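Local coordinates for protein beta-galactosidase (Bacteroides thetaiotaomicron, PDB 5MUJ) that probably acts as a glycoside hydrolase in the breakdown of the plant pectin rhamnogalacturonan II, binding glycans of its side chain B, at residues R122-G134 against T204-K216. Sequence-based numbering, arbitrary orientation.
Sequences RGGFPALPDMEWG and TQYKSTVYWDKDK. With 8PK (4-O-[(1R)-1-hydroxyethyl]-2-O-methyl-alpha-L-fucopyranose), chain B.
Lys207 lays its aliphatic chain over one face of the Phe125 ring, with CG 3.8 Å from the ring centroid and 9° off the normal, a CH-pi contact over the ring centre. CG of Lys207 stands anti to the backbone N and the chain is extended beyond it, which carries CD and CE along the ring toward CE1 and CD1. Ser208 O comes 3.4 Å from Phe125 CB and meets the ring obliquely, while Ser208 OG is hydrogen-bonded to Thr149. In the loop that follows Pro126, Pro129 CG and Met131 CG both meet the Tyr211 ring near CE1 and CD1. Met131 crosses Tyr211 at about a right angle; its chain, bent at the last torsion, brings CE over one face, and SE lies obliquely 4.6 Å from the ring centroid, a Met-aromatic contact. Leu128 CD2 rests against Val210 CG1 at 3.9 Å.

Direct backbone pairing across the two segments is a single bond, Leu128 N to Val210 O (2.9 Å, 166° at the hydrogen). Water supplies further links: one molecule donates to Phe125 O and accepts from Val210 N, a second joins Pro126 O to Thr209 OG1, and a third donates to Pro129 O while accepting from Trp212 N at 2.8 Å. The strand axes, 6.9 Å apart at closest approach and 22° from parallel, agree with this water-mediated seam between separate sheets.

Strands 121-126 and 204-212 each form the first, edge strand of successive four-stranded antiparallel sheets, the arrangement of neighbouring blades in a five-bladed beta-propeller. Thr204 and Tyr206 belong to the glycan pocket, where Tyr206 OH comes within 3.3 Å of 8PK C2, so the strand packed here against its neighbour also lines the propeller's carbohydrate site.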
ATOM      1  N   ARG A 122      -8.973  10.963  -1.747  1.00 10.93           N
ATOM      2  CA  ARG A 122      -8.359  11.074  -0.422  1.00 10.50           C
ATOM      3  C   ARG A 122      -8.031   9.666   0.066  1.00 10.41           C
ATOM      4  O   ARG A 122      -8.767   9.107   0.908  1.00 12.28           O
ATOM      5  CB  ARG A 122      -9.330  11.758   0.570  1.00 10.60           C
ATOM      6  CG  ARG A 122      -9.750  13.183   0.153  1.00 12.52           C
ATOM      7  CD  ARG A 122      -8.884  14.288   0.720  1.00 13.63           C
ATOM      8  NE  ARG A 122      -9.268  14.578   2.088  1.00 12.87           N
ATOM      9  CZ  ARG A 122      -8.500  15.097   3.039  1.00 14.20           C
ATOM     10  NH1 ARG A 122      -7.256  15.503   2.790  1.00 16.66           N
ATOM     11  NH2 ARG A 122      -9.006  15.258   4.262  1.00 16.22           N
ATOM     12  N   GLY A 123      -6.959   9.053  -0.438  1.00 10.89           N
ATOM     13  CA  GLY A 123      -6.648   7.645  -0.100  1.00  9.81           C
ATOM     14  C   GLY A 123      -5.362   7.542   0.684  1.00  9.75           C
ATOM     15  O   GLY A 123      -4.272   7.579   0.128  1.00 13.00           O
ATOM     16  N   GLY A 124      -5.450   7.231   1.979  1.00  9.41           N
ATOM     17  CA  GLY A 124      -4.341   7.406   2.901  1.00 11.09           C
ATOM     18  C   GLY A 124      -3.599   6.198   3.421  1.00 10.12           C
ATOM     19  O   GLY A 124      -4.159   5.074   3.508  1.00 13.27           O
ATOM     20  N   PHE A 125      -2.348   6.442   3.847  1.00  9.69           N
ATOM     21  CA  PHE A 125      -1.386   5.434   4.204  1.00 10.25           C
ATOM     22  C   PHE A 125      -0.589   5.953   5.409  1.00 10.94           C
ATOM     23  O   PHE A 125       0.307   6.783   5.321  1.00 11.71           O
ATOM     24  CB  PHE A 125      -0.431   5.102   3.079  1.00 10.55           C
ATOM     25  CG  PHE A 125      -1.109   4.904   1.754  1.00 13.51           C
ATOM     26  CD1 PHE A 125      -1.813   3.754   1.464  1.00 15.07           C
ATOM     27  CD2 PHE A 125      -1.064   5.907   0.821  1.00 15.41           C
ATOM     28  CE1 PHE A 125      -2.453   3.608   0.236  1.00 16.51           C
ATOM     29  CE2 PHE A 125      -1.688   5.794  -0.403  1.00 17.30           C
ATOM     30  CZ  PHE A 125      -2.400   4.644  -0.698  1.00 16.99           C
ATOM     31  N   PRO A 126      -0.944   5.517   6.615  1.00 11.35           N
ATOM     32  CA  PRO A 126      -0.178   6.004   7.740  1.00 11.70           C
ATOM     33  C   PRO A 126       1.342   5.902   7.574  1.00 12.28           C
ATOM     34  O   PRO A 126       1.846   5.024   6.847  1.00 12.44           O
ATOM     35  CB  PRO A 126      -0.677   5.116   8.883  1.00 12.03           C
ATOM     36  CG  PRO A 126      -2.095   4.903   8.529  1.00 13.40           C
ATOM     37  CD  PRO A 126      -2.139   4.773   7.037  1.00 10.97           C
ATOM     38  N   ALA A 127       2.032   6.829   8.238  1.00 11.44           N
ATOM     39  CA  ALA A 127       3.466   6.984   8.126  1.00 11.42           C
ATOM     40  C   ALA A 127       4.193   6.681   9.404  1.00 11.28           C
ATOM     41  O   ALA A 127       3.593   6.575  10.495  1.00 14.55           O
ATOM     42  CB  ALA A 127       3.776   8.413   7.703  1.00 12.28           C
ATOM     43  N   LEU A 128       5.488   6.495   9.271  1.00 10.14           N
ATOM     44  CA  LEU A 128       6.408   6.257  10.329  1.00 12.10           C
ATOM     45  C   LEU A 128       6.049   4.980  11.133  1.00 11.30           C
ATOM     46  O   LEU A 128       6.104   4.982  12.372  1.00 12.89           O
ATOM     47  CB  LEU A 128       6.485   7.467  11.259  1.00 14.26           C
ATOM     48  CG  LEU A 128       6.587   8.857  10.610  1.00 14.27           C
ATOM     49  CD1 LEU A 128       6.835   9.898  11.688  1.00 15.80           C
ATOM     50  CD2 LEU A 128       7.654   8.936   9.532  1.00 14.12           C
ATOM     51  N   PRO A 129       5.741   3.882  10.418  1.00 12.71           N
ATOM     52  CA  PRO A 129       5.485   2.636  11.149  1.00 14.01           C
ATOM     53  C   PRO A 129       6.794   2.118  11.772  1.00 16.18           C
ATOM     54  O   PRO A 129       7.856   2.314  11.183  1.00 15.65           O
ATOM     55  CB  PRO A 129       5.031   1.678  10.045  1.00 15.02           C
ATOM     56  CG  PRO A 129       5.795   2.179   8.831  1.00 13.26           C
ATOM     57  CD  PRO A 129       5.767   3.674   8.951  1.00 11.80           C
ATOM     58  N   ASP A 130       6.703   1.434  12.914  1.00 18.51           N
ATOM     59  CA  ASP A 130       7.801   0.620  13.401  1.00 17.87           C
ATOM     60  C   ASP A 130       8.033  -0.447  12.313  1.00 18.73           C
ATOM     61  O   ASP A 130       7.127  -1.211  11.980  1.00 18.82           O
ATOM     62  CB  ASP A 130       7.415  -0.024  14.730  1.00 19.53           C
ATOM     63  CG  ASP A 130       8.558  -0.764  15.403  1.00 19.89           C
ATOM     64  OD1 ASP A 130       9.551  -1.176  14.781  1.00 17.80           O
ATOM     65  OD2 ASP A 130       8.446  -0.969  16.610  1.00 24.59           O
HETATM   66  N   MSE A 131       9.234  -0.440  11.739  1.00 18.67           N
HETATM   67  CA  MSE A 131       9.590  -1.328  10.623  1.00 19.81           C
HETATM   68  C   MSE A 131      10.078  -2.681  11.054  1.00 17.49           C
HETATM   69  O   MSE A 131      10.259  -3.567  10.222  1.00 18.70           O
HETATM   70  CB  MSE A 131      10.724  -0.708   9.820  1.00 21.82           C
HETATM   71  CG  MSE A 131      10.227   0.514   9.094  1.00 24.36           C
HETATM   72 SE   MSE A 131      11.785   1.344   8.257  1.00 32.25          SE
HETATM   73  CE  MSE A 131      11.976   0.119   6.731  1.00 31.14           C
ATOM     74  N   GLU A 132      10.333  -2.848  12.344  1.00 15.54           N
ATOM     75  CA  GLU A 132      10.845  -4.136  12.846  1.00 16.54           C
ATOM     76  C   GLU A 132       9.893  -5.314  12.533  1.00 14.83           C
ATOM     77  O   GLU A 132       8.751  -5.357  13.031  1.00 16.24           O
ATOM     78  CB  GLU A 132      11.152  -4.064  14.333  1.00 20.64           C
ATOM     79  CG  GLU A 132      11.633  -5.419  14.868  1.00 23.99           C
ATOM     80  CD  GLU A 132      12.408  -5.350  16.165  1.00 30.30           C
ATOM     81  OE1 GLU A 132      11.993  -4.586  17.072  1.00 37.41           O
ATOM     82  OE2 GLU A 132      13.421  -6.087  16.278  1.00 32.16           O
ATOM     83  N   TRP A 133      10.367  -6.249  11.711  1.00 14.58           N
ATOM     84  CA  TRP A 133       9.676  -7.522  11.471  1.00 14.17           C
ATOM     85  C   TRP A 133       9.370  -8.229  12.802  1.00 14.59           C
ATOM     86  O   TRP A 133      10.253  -8.511  13.605  1.00 16.16           O
ATOM     87  CB  TRP A 133      10.507  -8.450  10.587  1.00 14.57           C
ATOM     88  CG  TRP A 133       9.884  -9.822  10.381  1.00 14.29           C
ATOM     89  CD1 TRP A 133      10.293 -10.985  10.950  1.00 16.27           C
ATOM     90  CD2 TRP A 133       8.753 -10.156   9.554  1.00 13.26           C
ATOM     91  NE1 TRP A 133       9.518 -12.015  10.526  1.00 15.45           N
ATOM     92  CE2 TRP A 133       8.541 -11.546   9.701  1.00 12.81           C
ATOM     93  CE3 TRP A 133       7.888  -9.422   8.738  1.00 13.56           C
ATOM     94  CZ2 TRP A 133       7.540 -12.214   9.035  1.00 13.48           C
ATOM     95  CZ3 TRP A 133       6.889 -10.076   8.070  1.00 14.36           C
ATOM     96  CH2 TRP A 133       6.708 -11.477   8.240  1.00 13.81           C
ATOM     97  N   GLY A 134       8.095  -8.475  13.010  1.00 16.00           N
ATOM     98  CA  GLY A 134       7.619  -9.068  14.257  1.00 15.97           C
ATOM     99  C   GLY A 134       7.756  -8.196  15.503  1.00 18.96           C
ATOM    100  O   GLY A 134       7.775  -8.690  16.627  1.00 23.29           O
ATOM    101  N   THR A 204       1.316  10.143 -13.208  1.00 14.14           N
ATOM    102  CA  THR A 204       0.506  10.224 -11.984  1.00 14.26           C
ATOM    103  C   THR A 204       1.306   9.538 -10.904  1.00 13.73           C
ATOM    104  O   THR A 204       2.126   8.671 -11.176  1.00 16.85           O
ATOM    105  CB  THR A 204      -0.895   9.587 -12.153  1.00 15.82           C
ATOM    106  OG1 THR A 204      -1.550   9.524 -10.882  1.00 18.02           O
ATOM    107  CG2 THR A 204      -0.799   8.182 -12.747  1.00 18.89           C
ATOM    108  N   GLN A 205       1.071   9.953  -9.677  1.00 14.97           N
ATOM    109  CA  GLN A 205       1.617   9.272  -8.515  1.00 13.65           C
ATOM    110  C   GLN A 205       0.547   8.359  -7.956  1.00 14.90           C
ATOM    111  O   GLN A 205      -0.647   8.547  -8.201  1.00 20.32           O
ATOM    112  CB  GLN A 205       2.215  10.280  -7.517  1.00 14.27           C
ATOM    113  CG  GLN A 205       3.445  10.959  -8.222  1.00 14.79           C
ATOM    114  CD  GLN A 205       3.801  12.360  -7.798  1.00 16.87           C
ATOM    115  OE1 GLN A 205       4.910  12.858  -8.136  1.00 22.17           O
ATOM    116  NE2 GLN A 205       2.876  13.054  -7.208  1.00 16.80           N
ATOM    117  N   TYR A 206       0.997   7.306  -7.308  1.00 12.83           N
ATOM    118  CA  TYR A 206       0.058   6.378  -6.685  1.00 11.15           C
ATOM    119  C   TYR A 206       0.415   6.207  -5.168  1.00 12.10           C
ATOM    120  O   TYR A 206       0.633   7.231  -4.481  1.00 14.71           O
ATOM    121  CB  TYR A 206      -0.001   5.074  -7.431  1.00 12.42           C
ATOM    122  CG  TYR A 206      -0.563   5.138  -8.823  1.00 11.73           C
ATOM    123  CD1 TYR A 206      -1.929   5.235  -9.032  1.00 11.08           C
ATOM    124  CD2 TYR A 206       0.264   5.077  -9.948  1.00 12.69           C
ATOM    125  CE1 TYR A 206      -2.488   5.239 -10.285  1.00 13.13           C
ATOM    126  CE2 TYR A 206      -0.286   5.119 -11.217  1.00 13.18           C
ATOM    127  CZ  TYR A 206      -1.640   5.210 -11.393  1.00 15.23           C
ATOM    128  OH  TYR A 206      -2.158   5.200 -12.667  1.00 17.78           O
ATOM    129  N   LYS A 207       0.464   4.973  -4.639  1.00 11.24           N
ATOM    130  CA  LYS A 207       0.694   4.783  -3.169  1.00 10.42           C
ATOM    131  C   LYS A 207       2.070   5.304  -2.764  1.00 11.04           C
ATOM    132  O   LYS A 207       2.991   5.294  -3.624  1.00 12.63           O
ATOM    133  CB  LYS A 207       0.530   3.301  -2.747  1.00 12.37           C
ATOM    134  CG  LYS A 207       1.051   2.999  -1.359  1.00 12.50           C
ATOM    135  CD  LYS A 207       0.536   1.706  -0.715  1.00 14.91           C
ATOM    136  CE  LYS A 207       1.138   1.507   0.669  1.00 15.04           C
ATOM    137  NZ  LYS A 207       0.553   0.301   1.338  1.00 15.02           N
ATOM    138  N   SER A 208       2.184   5.855  -1.555  1.00 10.12           N
ATOM    139  CA  SER A 208       3.420   6.239  -0.893  1.00  9.23           C
ATOM    140  C   SER A 208       3.421   5.747   0.548  1.00 10.52           C
ATOM    141  O   SER A 208       2.357   5.523   1.126  1.00 14.04           O
ATOM    142  CB  SER A 208       3.536   7.772  -0.853  1.00  9.42           C
ATOM    143  OG  SER A 208       2.434   8.309  -0.108  1.00 11.32           O
ATOM    144  N   THR A 209       4.598   5.576   1.131  1.00 10.25           N
ATOM    145  CA  THR A 209       4.727   5.304   2.588  1.00 11.09           C
ATOM    146  C   THR A 209       6.028   5.935   3.012  1.00 11.14           C
ATOM    147  O   THR A 209       7.036   5.801   2.294  1.00 12.56           O
ATOM    148  CB  THR A 209       4.710   3.803   2.927  1.00 12.85           C
ATOM    149  OG1 THR A 209       3.399   3.293   2.698  1.00 14.73           O
ATOM    150  CG2 THR A 209       5.069   3.577   4.361  1.00 13.71           C
ATOM    151  N   VAL A 210       5.999   6.717   4.073  1.00 10.84           N
ATOM    152  CA  VAL A 210       7.197   7.367   4.610  1.00 12.10           C
ATOM    153  C   VAL A 210       7.692   6.621   5.834  1.00 12.74           C
ATOM    154  O   VAL A 210       6.913   6.335   6.769  1.00 13.03           O
ATOM    155  CB  VAL A 210       6.911   8.848   4.962  1.00 12.57           C
ATOM    156  CG1 VAL A 210       8.110   9.507   5.652  1.00 10.84           C
ATOM    157  CG2 VAL A 210       6.483   9.592   3.705  1.00 12.14           C
ATOM    158  N   TYR A 211       8.980   6.311   5.840  1.00 14.38           N
ATOM    159  CA  TYR A 211       9.661   5.614   6.937  1.00 13.93           C
ATOM    160  C   TYR A 211      10.579   6.568   7.701  1.00 13.11           C
ATOM    161  O   TYR A 211      11.150   7.466   7.093  1.00 15.67           O
ATOM    162  CB  TYR A 211      10.463   4.438   6.351  1.00 13.91           C
ATOM    163  CG  TYR A 211       9.572   3.418   5.662  1.00 13.91           C
ATOM    164  CD1 TYR A 211       8.802   2.522   6.434  1.00 13.37           C
ATOM    165  CD2 TYR A 211       9.469   3.339   4.283  1.00 14.47           C
ATOM    166  CE1 TYR A 211       7.953   1.611   5.831  1.00 14.20           C
ATOM    167  CE2 TYR A 211       8.618   2.432   3.668  1.00 12.55           C
ATOM    168  CZ  TYR A 211       7.865   1.555   4.446  1.00 13.29           C
ATOM    169  OH  TYR A 211       7.034   0.666   3.802  1.00 13.76           O
ATOM    170  N   TRP A 212      10.710   6.376   9.025  1.00 14.37           N
ATOM    171  CA  TRP A 212      11.727   7.056   9.831  1.00 16.36           C
ATOM    172  C   TRP A 212      12.986   6.181   9.801  1.00 17.57           C
ATOM    173  O   TRP A 212      12.974   5.080  10.299  1.00 17.39           O
ATOM    174  CB  TRP A 212      11.276   7.278  11.293  1.00 19.03           C
ATOM    175  CG  TRP A 212      12.371   7.840  12.152  1.00 24.97           C
ATOM    176  CD1 TRP A 212      13.118   8.955  11.900  1.00 26.24           C
ATOM    177  CD2 TRP A 212      12.863   7.300  13.387  1.00 30.08           C
ATOM    178  NE1 TRP A 212      14.036   9.147  12.903  1.00 30.99           N
ATOM    179  CE2 TRP A 212      13.904   8.145  13.830  1.00 32.71           C
ATOM    180  CE3 TRP A 212      12.525   6.181  14.163  1.00 35.20           C
ATOM    181  CZ2 TRP A 212      14.613   7.907  15.025  1.00 37.61           C
ATOM    182  CZ3 TRP A 212      13.226   5.945  15.351  1.00 37.66           C
ATOM    183  CH2 TRP A 212      14.259   6.805  15.766  1.00 39.82           C
ATOM    184  N   ASP A 213      14.046   6.645   9.140  1.00 19.85           N
ATOM    185  CA  ASP A 213      15.317   5.933   9.076  1.00 18.69           C
ATOM    186  C   ASP A 213      16.259   6.563  10.090  1.00 20.31           C
ATOM    187  O   ASP A 213      16.871   7.577   9.819  1.00 21.04           O
ATOM    188  CB  ASP A 213      15.902   6.001   7.656  1.00 17.83           C
ATOM    189  CG  ASP A 213      17.225   5.251   7.526  1.00 18.79           C
ATOM    190  OD1 ASP A 213      17.652   4.564   8.498  1.00 20.80           O
ATOM    191  OD2 ASP A 213      17.857   5.372   6.463  1.00 18.68           O
ATOM    192  N   LYS A 214      16.349   5.971  11.278  1.00 23.00           N
ATOM    193  CA  LYS A 214      17.249   6.455  12.330  1.00 24.80           C
ATOM    194  C   LYS A 214      18.700   6.560  11.845  1.00 26.01           C
ATOM    195  O   LYS A 214      19.421   7.516  12.167  1.00 29.21           O
ATOM    196  CB  LYS A 214      17.197   5.528  13.552  1.00 28.39           C
ATOM    197  N   ASP A 215      19.101   5.588  11.038  1.00 26.78           N
ATOM    198  CA  ASP A 215      20.469   5.520  10.549  1.00 27.45           C
ATOM    199  C   ASP A 215      20.807   6.501   9.407  1.00 26.17           C
ATOM    200  O   ASP A 215      21.968   6.595   9.035  1.00 27.98           O
ATOM    201  CB  ASP A 215      20.802   4.067  10.190  1.00 30.33           C
ATOM    202  CG  ASP A 215      20.763   3.156  11.411  1.00 32.77           C
ATOM    203  OD1 ASP A 215      21.363   3.515  12.437  1.00 33.98           O
ATOM    204  OD2 ASP A 215      20.103   2.097  11.366  1.00 39.19           O
ATOM    205  N   LYS A 216      19.829   7.240   8.875  1.00 24.73           N
ATOM    206  CA  LYS A 216      20.047   8.192   7.762  1.00 21.39           C
ATOM    207  C   LYS A 216      20.879   7.573   6.630  1.00 19.05           C
ATOM    208  O   LYS A 216      21.836   8.183   6.087  1.00 22.96           O
ATOM    209  CB  LYS A 216      20.653   9.495   8.299  1.00 22.61           C
ATOM    210  CG  LYS A 216      19.754  10.182   9.314  1.00 25.51           C
ATOM    211  CD  LYS A 216      20.211  11.591   9.653  1.00 31.45           C
ATOM    212  CE  LYS A 216      19.264  12.244  10.650  1.00 36.24           C
ATOM    213  NZ  LYS A 216      19.659  13.637  10.974  1.00 39.04           N
TER
HETATM  214  O9  8PK B   8      -3.692   9.107 -17.532  1.00 31.44           O
HETATM  215  C8  8PK B   8      -2.975   8.596 -16.414  1.00 27.43           C
HETATM  216  C10 8PK B   8      -3.048   9.562 -15.253  1.00 28.46           C
HETATM  217  O4  8PK B   8      -3.491   7.306 -16.051  1.00 27.62           O
HETATM  218  C4  8PK B   8      -3.510   6.373 -17.136  1.00 26.30           C
HETATM  219  C5  8PK B   8      -4.646   5.394 -16.920  1.00 25.75           C
HETATM  220  C6  8PK B   8      -5.994   6.112 -16.786  1.00 29.69           C
HETATM  221  O5  8PK B   8      -4.387   4.599 -15.740  1.00 24.10           O
HETATM  222  C3  8PK B   8      -2.180   5.637 -17.260  1.00 27.70           C
HETATM  223  O3  8PK B   8      -1.074   6.523 -17.470  1.00 28.67           O
HETATM  224  C2  8PK B   8      -1.945   4.852 -15.991  1.00 27.18           C
HETATM  225  O2  8PK B   8      -0.711   4.138 -16.140  1.00 30.36           O
HETATM  226  C7  8PK B   8       0.355   4.626 -15.312  1.00 30.05           C
HETATM  227  C1  8PK B   8      -3.123   3.911 -15.732  1.00 24.79           C
HETATM  228  O   HOH W   1       3.115   7.213   4.666  1.00 13.39           O
HETATM  229  O   HOH W   2       1.683   3.091   5.091  1.00 21.69           O
HETATM  230  O   HOH W   3       9.326   4.147  10.081  1.00 20.40           O